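Local coordinates for protein transketolase (Campylobacter jejuni, PDB 3M6L) that belongs to the thiamine diphosphate-dependent enzymes and forms a dimer with cofactor sites between its two subunits, at residues F439-H444 against F498-Q503; A366-S371 against S414-I419; Y423-A428 against S463-M468. One frame throughout, in Å; residues are numbered along the deposited sequence. Where two conformers were deposited one is given.

Contact 1: F439-H444 against F498-Q503. With R5P (ribose-5-phosphate), chain F.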
loop_
_atom_site.group_PDB
_atom_site.type_symbol
_atom_site.label_atom_id
_atom_site.label_comp_id
_atom_site.label_asym_id
_atom_site.label_seq_id
_atom_site.Cartn_x
_atom_site.Cartn_y
_atom_site.Cartn_z
ATOM N N PHE A 439 -2.993 -7.166 -15.962
ATOM C CA PHE A 439 -2.150 -8.269 -15.497
ATOM C C PHE A 439 -1.012 -7.824 -14.632
ATOM O O PHE A 439 -0.318 -6.876 -14.953
ATOM C CB PHE A 439 -1.582 -9.080 -16.712
ATOM C CG PHE A 439 -2.651 -9.361 -17.714
ATOM C CD1 PHE A 439 -3.609 -10.299 -17.426
ATOM C CD2 PHE A 439 -2.749 -8.646 -18.926
ATOM C CE1 PHE A 439 -4.674 -10.509 -18.296
ATOM C CE2 PHE A 439 -3.839 -8.877 -19.789
ATOM C CZ PHE A 439 -4.760 -9.813 -19.464
ATOM N N PHE A 440 -0.873 -8.476 -13.471
ATOM C CA PHE A 440 0.125 -8.110 -12.486
ATOM C C PHE A 440 1.227 -9.103 -12.426
ATOM O O PHE A 440 0.964 -10.304 -12.234
ATOM C CB PHE A 440 -0.537 -7.949 -11.064
ATOM C CG PHE A 440 -1.470 -6.816 -10.999
ATOM C CD1 PHE A 440 -1.072 -5.589 -10.446
ATOM C CD2 PHE A 440 -2.771 -6.881 -11.504
ATOM C CE1 PHE A 440 -1.996 -4.542 -10.396
ATOM C CE2 PHE A 440 -3.609 -5.820 -11.461
ATOM C CZ PHE A 440 -3.195 -4.662 -10.897
ATOM N N ILE A 441 2.457 -8.658 -12.630
ATOM C CA ILE A 441 3.568 -9.608 -12.755
ATOM C C ILE A 441 4.481 -9.427 -11.531
ATOM O O ILE A 441 5.029 -8.353 -11.297
ATOM C CB ILE A 441 4.382 -9.262 -13.999
ATOM C CG1 ILE A 441 3.504 -9.208 -15.267
ATOM C CG2 ILE A 441 5.607 -10.184 -14.025
ATOM C CD1 ILE A 441 2.755 -10.403 -15.466
ATOM N N PHE A 442 4.576 -10.474 -10.693
ATOM C CA PHE A 442 5.238 -10.360 -9.450
ATOM C C PHE A 442 6.297 -11.451 -9.355
ATOM O O PHE A 442 5.969 -12.608 -9.100
ATOM C CB PHE A 442 4.274 -10.594 -8.265
ATOM C CG PHE A 442 3.140 -9.574 -8.132
ATOM C CD1 PHE A 442 3.345 -8.199 -8.338
ATOM C CD2 PHE A 442 1.929 -10.021 -7.818
ATOM C CE1 PHE A 442 2.273 -7.296 -8.131
ATOM C CE2 PHE A 442 0.841 -9.144 -7.644
ATOM C CZ PHE A 442 1.080 -7.763 -7.834
ATOM N N THR A 443 7.525 -11.071 -9.474
ATOM C CA THR A 443 8.641 -11.972 -9.353
ATOM C C THR A 443 9.217 -12.036 -7.913
ATOM O O THR A 443 8.820 -11.281 -6.944
ATOM C CB THR A 443 9.744 -11.641 -10.420
ATOM O OG1 THR A 443 10.511 -10.512 -10.020
ATOM C CG2 THR A 443 9.092 -11.438 -11.796
ATOM N N HIS A 444 10.206 -12.883 -7.703
ATOM C CA HIS A 444 10.918 -12.993 -6.431
ATOM C C HIS A 444 9.965 -13.333 -5.322
ATOM O O HIS A 444 9.836 -12.631 -4.323
ATOM C CB HIS A 444 11.668 -11.704 -6.163
ATOM C CG HIS A 444 12.808 -11.477 -7.112
ATOM N ND1 HIS A 444 12.609 -11.280 -8.462
ATOM C CD2 HIS A 444 14.118 -11.236 -6.865
ATOM C CE1 HIS A 444 13.804 -11.111 -9.028
ATOM N NE2 HIS A 444 14.726 -11.007 -8.078
ATOM N N PHE A 498 0.554 -12.969 -11.575
ATOM C CA PHE A 498 1.498 -14.022 -11.848
ATOM C C PHE A 498 2.636 -13.952 -10.818
ATOM O O PHE A 498 3.387 -12.965 -10.731
ATOM C CB PHE A 498 2.066 -13.911 -13.303
ATOM C CG PHE A 498 1.006 -14.139 -14.294
ATOM C CD1 PHE A 498 0.729 -15.377 -14.854
ATOM C CD2 PHE A 498 0.261 -13.072 -14.702
ATOM C CE1 PHE A 498 -0.342 -15.488 -15.749
ATOM C CE2 PHE A 498 -0.776 -13.208 -15.566
ATOM C CZ PHE A 498 -1.070 -14.413 -16.122
ATOM N N VAL A 499 2.727 -14.986 -9.987
ATOM C CA VAL A 499 3.649 -15.067 -8.882
ATOM C C VAL A 499 4.759 -15.980 -9.258
ATOM O O VAL A 499 4.537 -17.189 -9.450
ATOM C CB VAL A 499 2.991 -15.566 -7.582
ATOM C CG1 VAL A 499 4.007 -15.765 -6.427
ATOM C CG2 VAL A 499 1.891 -14.552 -7.285
ATOM N N LEU A 500 5.969 -15.406 -9.448
ATOM C CA LEU A 500 7.060 -16.080 -10.241
ATOM C C LEU A 500 8.345 -16.125 -9.414
ATOM O O LEU A 500 8.649 -15.206 -8.643
ATOM C CB LEU A 500 7.301 -15.267 -11.533
ATOM C CG LEU A 500 6.078 -15.058 -12.359
ATOM C CD1 LEU A 500 6.126 -13.859 -13.367
ATOM C CD2 LEU A 500 5.566 -16.311 -12.994
ATOM N N SER A 501 9.211 -17.117 -9.698
ATOM C CA SER A 501 10.420 -17.308 -8.955
ATOM C C SER A 501 11.604 -16.533 -9.483
ATOM O O SER A 501 11.688 -16.296 -10.750
ATOM C CB SER A 501 10.806 -18.787 -8.910
ATOM O OG SER A 501 11.249 -19.184 -10.226
ATOM N N ARG A 502 12.518 -16.213 -8.583
ATOM C CA ARG A 502 13.867 -15.733 -8.935
ATOM C C ARG A 502 14.695 -16.889 -9.435
ATOM O O ARG A 502 15.461 -16.767 -10.359
ATOM C CB ARG A 502 14.537 -15.116 -7.709
ATOM C CG ARG A 502 15.876 -14.465 -7.961
ATOM C CD ARG A 502 16.531 -13.839 -6.686
ATOM N NE ARG A 502 17.758 -13.121 -7.014
ATOM C CZ ARG A 502 18.989 -13.532 -6.714
ATOM N NH1 ARG A 502 20.033 -12.774 -7.083
ATOM N NH2 ARG A 502 19.202 -14.675 -6.023
ATOM N N GLN A 503 14.600 -18.009 -8.725
ATOM C CA GLN A 503 15.466 -19.133 -8.872
ATOM C C GLN A 503 14.950 -20.174 -9.851
ATOM O O GLN A 503 13.740 -20.309 -10.073
ATOM C CB GLN A 503 15.753 -19.779 -7.468
ATOM C CG GLN A 503 14.720 -20.724 -6.954
ATOM C CD GLN A 503 13.526 -19.970 -6.262
ATOM O OE1 GLN A 503 13.443 -18.726 -6.312
ATOM N NE2 GLN A 503 12.712 -20.733 -5.526
HETATM C C1 R5P F . 16.434 -4.349 -3.970
HETATM O O1 R5P F . 16.849 -3.446 -2.891
HETATM C C2 R5P F . 17.624 -4.782 -4.840
HETATM O O2 R5P F . 18.011 -3.810 -5.832
HETATM C C3 R5P F . 17.618 -6.213 -5.444
HETATM O O3 R5P F . 18.688 -6.705 -4.646
HETATM C C4 R5P F . 18.158 -6.579 -6.865
HETATM O O4 R5P F . 17.778 -5.557 -7.809
HETATM C C5 R5P F . 17.837 -8.050 -7.338
HETATM O O5 R5P F . 18.757 -8.661 -8.329
HETATM P P R5P F . 18.412 -10.089 -9.089
HETATM O O1P R5P F . 17.753 -9.857 -10.560
HETATM O O2P R5P F . 17.387 -10.769 -8.031
HETATM O O3P R5P F . 19.543 -11.060 -9.225
#
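Arg502, with CG anti to the backbone N (chi1 -174°) and the chain extended as far as NE, passes obliquely over the imidazole of His444, whose CG is anti to the carbonyl carbon (chi1 -68°); together these torsions carry both groups to the phosphate of ribose-5-phosphate. His444 NE2 donates to O2P of the ligand at 2.7 Å, and Arg502 NE reaches the same O2P at 2.6 Å, nearly straight. The guanidinium adds a second bond, from NH1 to O3P at 2.8 Å, so the phosphorus sits at its edge, in plane. Further back along its chain, Arg502 places CG over one face of the imidazole, offset toward the rim: a CH-pi contact, 4.0 Å from CG to the ring centroid of His444. The ring and guanidinium planes stand 54° apart. At the far nitrogen, His444 ND1 donates to Thr443 OG1 over 2.7 Å, which helps fix the rotation of the ring.

Behind this anion site strands 439-443 and 496-499 run parallel. Phe440 O takes the N-H of Phe498, Phe442 N gives to Phe498 O, and Phe442 O receives Leu500 N. On one face of the sheet Ile441 spreads its branches, CD1 against Phe498 CD2 at 3.7 Å and CG2 against Leu500 CD1 at 3.8 Å; Phe442 and Val499 point to the other face.

Strand 439-443 lies between strands 411-417 and 496-499. Helices 343-357 and 479-491 cover the face of Ile441 and Phe498, while on the face of Phe442 and Val499 Phe418 packs against both.

Contact 2: A366-S371 against S414-I419. With R5P (ribose-5-phosphate), chain F; TPP (thiamine diphosphate), chain C.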
loop_
_atom_site.group_PDB
_atom_site.type_symbol
_atom_site.label_atom_id
_atom_site.label_comp_id
_atom_site.label_asym_id
_atom_site.label_seq_id
_atom_site.Cartn_x
_atom_site.Cartn_y
_atom_site.Cartn_z
ATOM N N ALA A 366 8.225 -1.114 -12.317
ATOM C CA ALA A 366 8.621 -0.047 -11.462
ATOM C C ALA A 366 10.132 -0.070 -11.166
ATOM O O ALA A 366 10.599 -0.512 -10.100
ATOM C CB ALA A 366 7.796 0.001 -10.150
ATOM N N ASP A 367 10.902 0.302 -12.178
ATOM C CA ASP A 367 12.392 0.278 -12.185
ATOM C C ASP A 367 13.060 -1.091 -12.084
ATOM O O ASP A 367 14.247 -1.132 -11.782
ATOM C CB ASP A 367 12.978 1.279 -11.178
ATOM C CG ASP A 367 14.515 1.575 -11.409
ATOM O OD1 ASP A 367 14.925 1.891 -12.571
ATOM O OD2 ASP A 367 15.332 1.468 -10.454
ATOM N N LEU A 368 12.356 -2.210 -12.288
ATOM C CA LEU A 368 12.916 -3.513 -12.073
ATOM C C LEU A 368 12.858 -4.370 -13.328
ATOM O O LEU A 368 12.952 -5.608 -13.273
ATOM C CB LEU A 368 12.170 -4.251 -10.969
ATOM C CG LEU A 368 12.511 -3.718 -9.598
ATOM C CD1 LEU A 368 11.614 -4.270 -8.458
ATOM C CD2 LEU A 368 13.987 -4.065 -9.257
ATOM N N GLY A 369 12.831 -3.734 -14.508
ATOM C CA GLY A 369 12.742 -4.526 -15.713
ATOM C C GLY A 369 13.751 -5.637 -15.871
ATOM O O GLY A 369 13.396 -6.770 -16.257
ATOM N N PRO A 370 15.011 -5.323 -15.597
ATOM C CA PRO A 370 16.084 -6.284 -15.706
ATOM C C PRO A 370 15.935 -7.490 -14.787
ATOM O O PRO A 370 16.370 -8.580 -15.115
ATOM C CB PRO A 370 17.340 -5.475 -15.395
ATOM C CG PRO A 370 16.999 -4.139 -15.646
ATOM C CD PRO A 370 15.520 -3.969 -15.385
ATOM N N SER A 371 15.313 -7.260 -13.648
ATOM C CA SER A 371 15.184 -8.299 -12.636
ATOM C C SER A 371 13.853 -9.017 -12.749
ATOM O O SER A 371 13.759 -10.211 -12.508
ATOM C CB SER A 371 15.268 -7.634 -11.265
ATOM O OG SER A 371 15.355 -8.631 -10.314
ATOM N N SER A 414 1.544 -4.594 -15.206
ATOM C CA SER A 414 2.355 -3.932 -14.216
ATOM C C SER A 414 3.275 -4.940 -13.573
ATOM O O SER A 414 2.858 -6.036 -13.261
ATOM C CB SER A 414 1.443 -3.330 -13.084
ATOM O OG SER A 414 0.469 -2.406 -13.589
ATOM N N ALA A 415 4.529 -4.575 -13.323
ATOM C CA ALA A 415 5.452 -5.504 -12.745
ATOM C C ALA A 415 6.338 -4.936 -11.622
ATOM O O ALA A 415 6.785 -3.776 -11.657
ATOM C CB ALA A 415 6.471 -6.013 -13.896
ATOM N N THR A 416 6.491 -5.717 -10.545
ATOM C CA THR A 416 7.438 -5.466 -9.477
ATOM C C THR A 416 7.755 -6.788 -8.771
ATOM O O THR A 416 7.284 -7.855 -9.163
ATOM C CB THR A 416 6.942 -4.323 -8.469
ATOM O OG1 THR A 416 7.971 -4.014 -7.528
ATOM C CG2 THR A 416 5.581 -4.826 -7.929
ATOM N N PHE A 417 8.601 -6.673 -7.754
ATOM C CA PHE A 417 8.870 -7.824 -6.889
ATOM C C PHE A 417 7.587 -8.064 -6.122
ATOM O O PHE A 417 6.896 -7.101 -5.701
ATOM C CB PHE A 417 10.022 -7.574 -5.909
ATOM C CG PHE A 417 11.380 -7.435 -6.474
ATOM C CD1 PHE A 417 11.743 -8.098 -7.632
ATOM C CD2 PHE A 417 12.346 -6.639 -5.811
ATOM C CE1 PHE A 417 13.048 -7.970 -8.053
ATOM C CE2 PHE A 417 13.602 -6.551 -6.271
ATOM C CZ PHE A 417 13.926 -7.223 -7.388
ATOM N N PHE A 418 7.284 -9.327 -5.812
ATOM C CA PHE A 418 6.027 -9.659 -5.097
ATOM C C PHE A 418 5.908 -8.922 -3.746
ATOM O O PHE A 418 4.826 -8.534 -3.337
ATOM C CB PHE A 418 5.935 -11.177 -4.907
ATOM C CG PHE A 418 4.630 -11.751 -4.486
ATOM C CD1 PHE A 418 3.367 -11.153 -4.812
ATOM C CD2 PHE A 418 4.603 -12.957 -3.760
ATOM C CE1 PHE A 418 2.197 -11.745 -4.410
ATOM C CE2 PHE A 418 3.433 -13.516 -3.454
ATOM C CZ PHE A 418 2.230 -12.928 -3.753
ATOM N N ILE A 419 7.026 -8.759 -3.048
ATOM C CA ILE A 419 6.967 -8.067 -1.719
ATOM C C ILE A 419 6.434 -6.675 -1.908
ATOM O O ILE A 419 5.675 -6.122 -1.105
ATOM C CB ILE A 419 8.358 -8.092 -0.978
ATOM C CG1 ILE A 419 8.201 -7.489 0.442
ATOM C CG2 ILE A 419 9.326 -7.313 -1.764
ATOM C CD1 ILE A 419 7.113 -8.133 1.284
HETATM C C1 R5P F . 16.434 -4.349 -3.970
HETATM O O1 R5P F . 16.849 -3.446 -2.891
HETATM C C2 R5P F . 17.624 -4.782 -4.840
HETATM O O2 R5P F . 18.011 -3.810 -5.832
HETATM C C3 R5P F . 17.618 -6.213 -5.444
HETATM O O3 R5P F . 18.688 -6.705 -4.646
HETATM C C4 R5P F . 18.158 -6.579 -6.865
HETATM O O4 R5P F . 17.778 -5.557 -7.809
HETATM C C5 R5P F . 17.837 -8.050 -7.338
HETATM O O5 R5P F . 18.757 -8.661 -8.329
HETATM P P R5P F . 18.412 -10.089 -9.089
HETATM O O1P R5P F . 17.753 -9.857 -10.560
HETATM O O2P R5P F . 17.387 -10.769 -8.031
HETATM O O3P R5P F . 19.543 -11.060 -9.225
HETATM N "N1'" TPP C . 10.445 -0.788 -4.660
HETATM C "C2'" TPP C . 10.646 -0.571 -3.362
HETATM C CM2 TPP C . 9.499 0.043 -2.581
HETATM N "N3'" TPP C . 11.755 -0.857 -2.644
HETATM C "C4'" TPP C . 12.766 -1.488 -3.248
HETATM N "N4'" TPP C . 13.807 -1.803 -2.510
HETATM C "C5'" TPP C . 12.661 -1.739 -4.725
HETATM C "C6'" TPP C . 11.473 -1.374 -5.357
HETATM C "C7'" TPP C . 13.847 -2.402 -5.525
HETATM N N3 TPP C . 15.019 -1.390 -5.651
HETATM C C2 TPP C . 16.163 -1.230 -4.879
HETATM S S1 TPP C . 17.246 0.142 -5.172
HETATM C C5 TPP C . 16.200 0.518 -6.530
HETATM C C4 TPP C . 15.051 -0.402 -6.580
HETATM C CM4 TPP C . 14.012 -0.157 -7.602
HETATM C C6 TPP C . 16.393 1.658 -7.501
HETATM C C7 TPP C . 17.786 2.250 -7.653
HETATM O O7 TPP C . 17.682 3.176 -6.648
HETATM P PA TPP C . 18.614 4.306 -6.196
HETATM O O1A TPP C . 17.874 4.853 -5.055
HETATM O O2A TPP C . 18.774 5.214 -7.393
HETATM O O3A TPP C . 19.946 3.553 -5.861
HETATM P PB TPP C . 21.459 3.507 -6.408
HETATM O O1B TPP C . 22.271 3.298 -5.196
HETATM O O2B TPP C . 21.769 4.735 -7.217
HETATM O O3B TPP C . 21.556 2.400 -7.405
HETATM O O HOH W 1 9.437 -1.774 -7.876
#
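Leu368 plants its methyl CD1 squarely on the ring of Phe417, 3.6 Å from the centroid and only 8° off the normal, a textbook CH-pi contact. The second methyl, CD2, rests against CZ of the same ring at 3.7 Å, and the two side chains cross at about a right angle. With its CG anti to the carbonyl carbon (chi1 -68°), Phe417 turns the ring in under Leu368. At the edge of the ring, in its plane, lies the hydroxyl of Ser371, which also bonds to O1P of ribose-5-phosphate at 2.7 Å; this serine was deposited in two conformers, so that grip is doubtful as a permanent one. Phe417 CZ comes within 4.0 Å of the ligand's C5.

In the alpha/beta pyrimidine-binding domain, 366-371 follows the C-terminal end of strand 361-365, and 414-419 is the end of its parallel neighbour 411-417 with the residues just after it; the active site of a thiamine diphosphate enzyme is assembled at such strand ends. Asp367, in the turn before the short helix, starts its side chain away from 414-419, and its OD2 lies 3.1 Å from C6 of thiamine diphosphate. Its carboxylate is held by the second subunit, through Ser188 and the backbone N atoms of Ile189 and Glu190.

Towards Ala366 the packing is far looser. One direct bond joins the backbones there, Ala366 N to Ala415 O at 3.1 Å. Next to it a water bridges the segments, donating to Ala366 O at 2.8 Å and accepting from Thr416 OG1 at 2.7 Å. Thr416 itself is buried, and its hydroxyl meets this single ordered water; solvent is met on the outer side of the helical turn, at Pro370.

Contact 3: Y423-A428 against S463-M468. With TPP (thiamine diphosphate), chain C.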
loop_
_atom_site.group_PDB
_atom_site.type_symbol
_atom_site.label_atom_id
_atom_site.label_comp_id
_atom_site.label_asym_id
_atom_site.label_seq_id
_atom_site.Cartn_x
_atom_site.Cartn_y
_atom_site.Cartn_z
ATOM N N TYR A 423 2.847 -2.064 -2.043
ATOM C CA TYR A 423 2.837 -0.655 -2.399
ATOM C C TYR A 423 1.713 -0.331 -3.422
ATOM O O TYR A 423 1.291 0.821 -3.426
ATOM C CB TYR A 423 4.161 -0.201 -2.931
ATOM C CG TYR A 423 5.232 0.148 -1.969
ATOM C CD1 TYR A 423 5.830 -0.796 -1.121
ATOM C CD2 TYR A 423 5.727 1.471 -1.841
ATOM C CE1 TYR A 423 6.848 -0.529 -0.278
ATOM C CE2 TYR A 423 6.766 1.762 -0.990
ATOM C CZ TYR A 423 7.299 0.813 -0.144
ATOM O OH TYR A 423 8.363 1.144 0.646
ATOM N N LEU A 424 1.191 -1.317 -4.132
ATOM C CA LEU A 424 0.174 -1.066 -5.157
ATOM C C LEU A 424 -1.156 -1.724 -4.927
ATOM O O LEU A 424 -2.097 -1.589 -5.713
ATOM C CB LEU A 424 0.707 -1.422 -6.575
ATOM C CG LEU A 424 1.245 -2.823 -6.762
ATOM C CD1 LEU A 424 0.158 -3.914 -6.709
ATOM C CD2 LEU A 424 1.936 -2.924 -8.149
ATOM N N LYS A 425 -1.273 -2.464 -3.813
ATOM C CA LYS A 425 -2.471 -3.204 -3.527
ATOM C C LYS A 425 -3.831 -2.411 -3.570
ATOM O O LYS A 425 -4.788 -2.959 -4.085
ATOM C CB LYS A 425 -2.314 -3.814 -2.152
ATOM C CG LYS A 425 -3.631 -4.448 -1.564
ATOM C CD LYS A 425 -4.062 -5.753 -2.303
ATOM C CE LYS A 425 -5.366 -6.344 -1.723
ATOM N NZ LYS A 425 -6.553 -5.418 -1.836
ATOM N N PRO A 426 -3.839 -1.119 -3.133
ATOM C CA PRO A 426 -5.119 -0.425 -3.226
ATOM C C PRO A 426 -5.615 -0.247 -4.672
ATOM O O PRO A 426 -6.753 -0.326 -4.954
ATOM C CB PRO A 426 -4.837 0.945 -2.526
ATOM C CG PRO A 426 -3.679 0.739 -1.680
ATOM C CD PRO A 426 -2.861 -0.275 -2.390
ATOM N N ALA A 427 -4.716 -0.036 -5.635
ATOM C CA ALA A 427 -5.066 0.007 -7.040
ATOM C C ALA A 427 -5.330 -1.334 -7.624
ATOM O O ALA A 427 -6.234 -1.434 -8.392
ATOM C CB ALA A 427 -3.956 0.749 -7.869
ATOM N N ALA A 428 -4.631 -2.383 -7.186
ATOM C CA ALA A 428 -4.999 -3.723 -7.569
ATOM C C ALA A 428 -6.457 -4.016 -7.154
ATOM O O ALA A 428 -7.218 -4.603 -7.908
ATOM C CB ALA A 428 -4.068 -4.758 -6.957
ATOM N N SER A 463 -1.542 -14.974 0.603
ATOM C CA SER A 463 -2.826 -14.882 1.303
ATOM C C SER A 463 -3.642 -13.652 0.925
ATOM O O SER A 463 -4.852 -13.773 0.736
ATOM C CB SER A 463 -2.752 -14.975 2.842
ATOM O OG SER A 463 -2.080 -16.179 3.256
ATOM N N THR A 464 -2.973 -12.495 0.858
ATOM C CA THR A 464 -3.684 -11.286 0.512
ATOM C C THR A 464 -4.369 -11.371 -0.878
ATOM O O THR A 464 -5.543 -11.053 -1.050
ATOM C CB THR A 464 -2.765 -10.076 0.498
ATOM O OG1 THR A 464 -2.212 -9.871 1.796
ATOM C CG2 THR A 464 -3.444 -8.813 -0.081
ATOM N N PHE A 465 -3.595 -11.797 -1.889
ATOM C CA PHE A 465 -4.126 -11.908 -3.228
ATOM C C PHE A 465 -5.157 -13.020 -3.429
ATOM O O PHE A 465 -6.123 -12.781 -4.127
ATOM C CB PHE A 465 -3.027 -11.936 -4.340
ATOM C CG PHE A 465 -2.495 -10.581 -4.629
ATOM C CD1 PHE A 465 -1.502 -10.059 -3.804
ATOM C CD2 PHE A 465 -3.044 -9.834 -5.713
ATOM C CE1 PHE A 465 -1.011 -8.738 -4.036
ATOM C CE2 PHE A 465 -2.593 -8.512 -5.977
ATOM C CZ PHE A 465 -1.633 -7.937 -5.110
ATOM N N ARG A 466 -5.026 -14.127 -2.685
ATOM C CA ARG A 466 -6.029 -15.183 -2.736
ATOM C C ARG A 466 -7.341 -14.668 -2.125
ATOM O O ARG A 466 -8.452 -14.934 -2.611
ATOM C CB ARG A 466 -5.522 -16.467 -2.115
ATOM C CG ARG A 466 -4.440 -17.132 -2.960
ATOM C CD ARG A 466 -3.845 -18.269 -2.225
ATOM N NE ARG A 466 -2.926 -19.027 -3.116
ATOM C CZ ARG A 466 -2.079 -19.905 -2.667
ATOM N NH1 ARG A 466 -1.942 -20.115 -1.355
ATOM N NH2 ARG A 466 -1.322 -20.600 -3.560
ATOM N N ALA A 467 -7.161 -13.917 -1.031
ATOM C CA ALA A 467 -8.333 -13.402 -0.339
ATOM C C ALA A 467 -9.118 -12.312 -1.068
ATOM O O ALA A 467 -10.354 -12.139 -0.822
ATOM C CB ALA A 467 -8.010 -12.945 1.093
HETATM N N MSE A 468 -8.416 -11.526 -1.890
HETATM C CA MSE A 468 -9.090 -10.440 -2.600
HETATM C C MSE A 468 -10.091 -10.987 -3.657
HETATM O O MSE A 468 -9.671 -11.819 -4.556
HETATM C CB MSE A 468 -8.061 -9.583 -3.299
HETATM C CG MSE A 468 -8.631 -8.437 -4.006
HETATM SE SE MSE A 468 -7.246 -7.196 -4.756
HETATM C CE MSE A 468 -5.734 -8.406 -5.119
HETATM N "N1'" TPP C . 10.445 -0.788 -4.660
HETATM C "C2'" TPP C . 10.646 -0.571 -3.362
HETATM C CM2 TPP C . 9.499 0.043 -2.581
HETATM N "N3'" TPP C . 11.755 -0.857 -2.644
HETATM C "C4'" TPP C . 12.766 -1.488 -3.248
HETATM N "N4'" TPP C . 13.807 -1.803 -2.510
HETATM C "C5'" TPP C . 12.661 -1.739 -4.725
HETATM C "C6'" TPP C . 11.473 -1.374 -5.357
HETATM C "C7'" TPP C . 13.847 -2.402 -5.525
HETATM N N3 TPP C . 15.019 -1.390 -5.651
HETATM C C2 TPP C . 16.163 -1.230 -4.879
HETATM S S1 TPP C . 17.246 0.142 -5.172
HETATM C C5 TPP C . 16.200 0.518 -6.530
HETATM C C4 TPP C . 15.051 -0.402 -6.580
HETATM C CM4 TPP C . 14.012 -0.157 -7.602
HETATM C C6 TPP C . 16.393 1.658 -7.501
HETATM C C7 TPP C . 17.786 2.250 -7.653
HETATM O O7 TPP C . 17.682 3.176 -6.648
HETATM P PA TPP C . 18.614 4.306 -6.196
HETATM O O1A TPP C . 17.874 4.853 -5.055
HETATM O O2A TPP C . 18.774 5.214 -7.393
HETATM O O3A TPP C . 19.946 3.553 -5.861
HETATM P PB TPP C . 21.459 3.507 -6.408
HETATM O O1B TPP C . 22.271 3.298 -5.196
HETATM O O2B TPP C . 21.769 4.735 -7.217
HETATM O O3B TPP C . 21.556 2.400 -7.405
#
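Thr464 makes the first approach to Lys425: its methyl CG2, placed anti to the backbone N, meets CE of the lysine at 3.5 Å and CD at 3.8 Å. The hydroxyl of this threonine looks elsewhere, bonding to OG1 of Thr464 of the second subunit, so the helix here lies right at the dimer interface. One residue on, Phe465 sends its ring between the helices, where CE2 meets CB of Ala428 at 4.2 Å and CZ comes within 4.3 Å of Lys425 CD. Met468, a selenomethionine just past the helix end, finishes the contact. Its chain runs out straight before bending at chi3, slides past the lysine in the opposite direction, and brings SE to 3.5 Å from Lys425 NZ.

Lys425 therefore lies with its methylenes among Thr464, Phe465 and Met468, its chain bent at chi2 (70°) and chi4 (61°). Its ammonium forms salt bridges with Glu422 and Glu460 of the second subunit, which probably balance the charge buried beside the selenium. At the start of the other helix, Tyr423 lays one ring face against methyl CM2 of thiamine diphosphate, CZ to CM2 3.4 Å, and its OH bonds to Leu119 O of the second subunit.

The two helical pieces run almost parallel, 3° apart, with axes 12.0 Å from each other, a gap spanned by these long side chains. Both pack on the same face of the parallel sheet of the alpha/beta pyrimidine-binding domain, where Leu424 and Phe465 meet Phe442 of strand 439-443, Phe465 edge-to-face. Helix 394-407 backs Leu424 and Ala427.

How the contacts relate
From the N terminus, contact 2 comes first: it closes a loop of 42 residues that holds strand 387-389 and helix 394-407, and it is complete before the others begin. Contact 3 opens next on helix 421-434, and contact 1 opens on strand 439-443 before contact 3 closes at 463-468; contact 1 closes last, at 498-503, so the two cross. Contacts 1 and 2 share a parallel sheet, where 411-417 and 439-443 are neighbours, and both reach ribose-5-phosphate. Contact 3 lies against one face of that sheet, with Leu424 packed on Thr416 and Phe442, and it ties the sheet to the dimer interface.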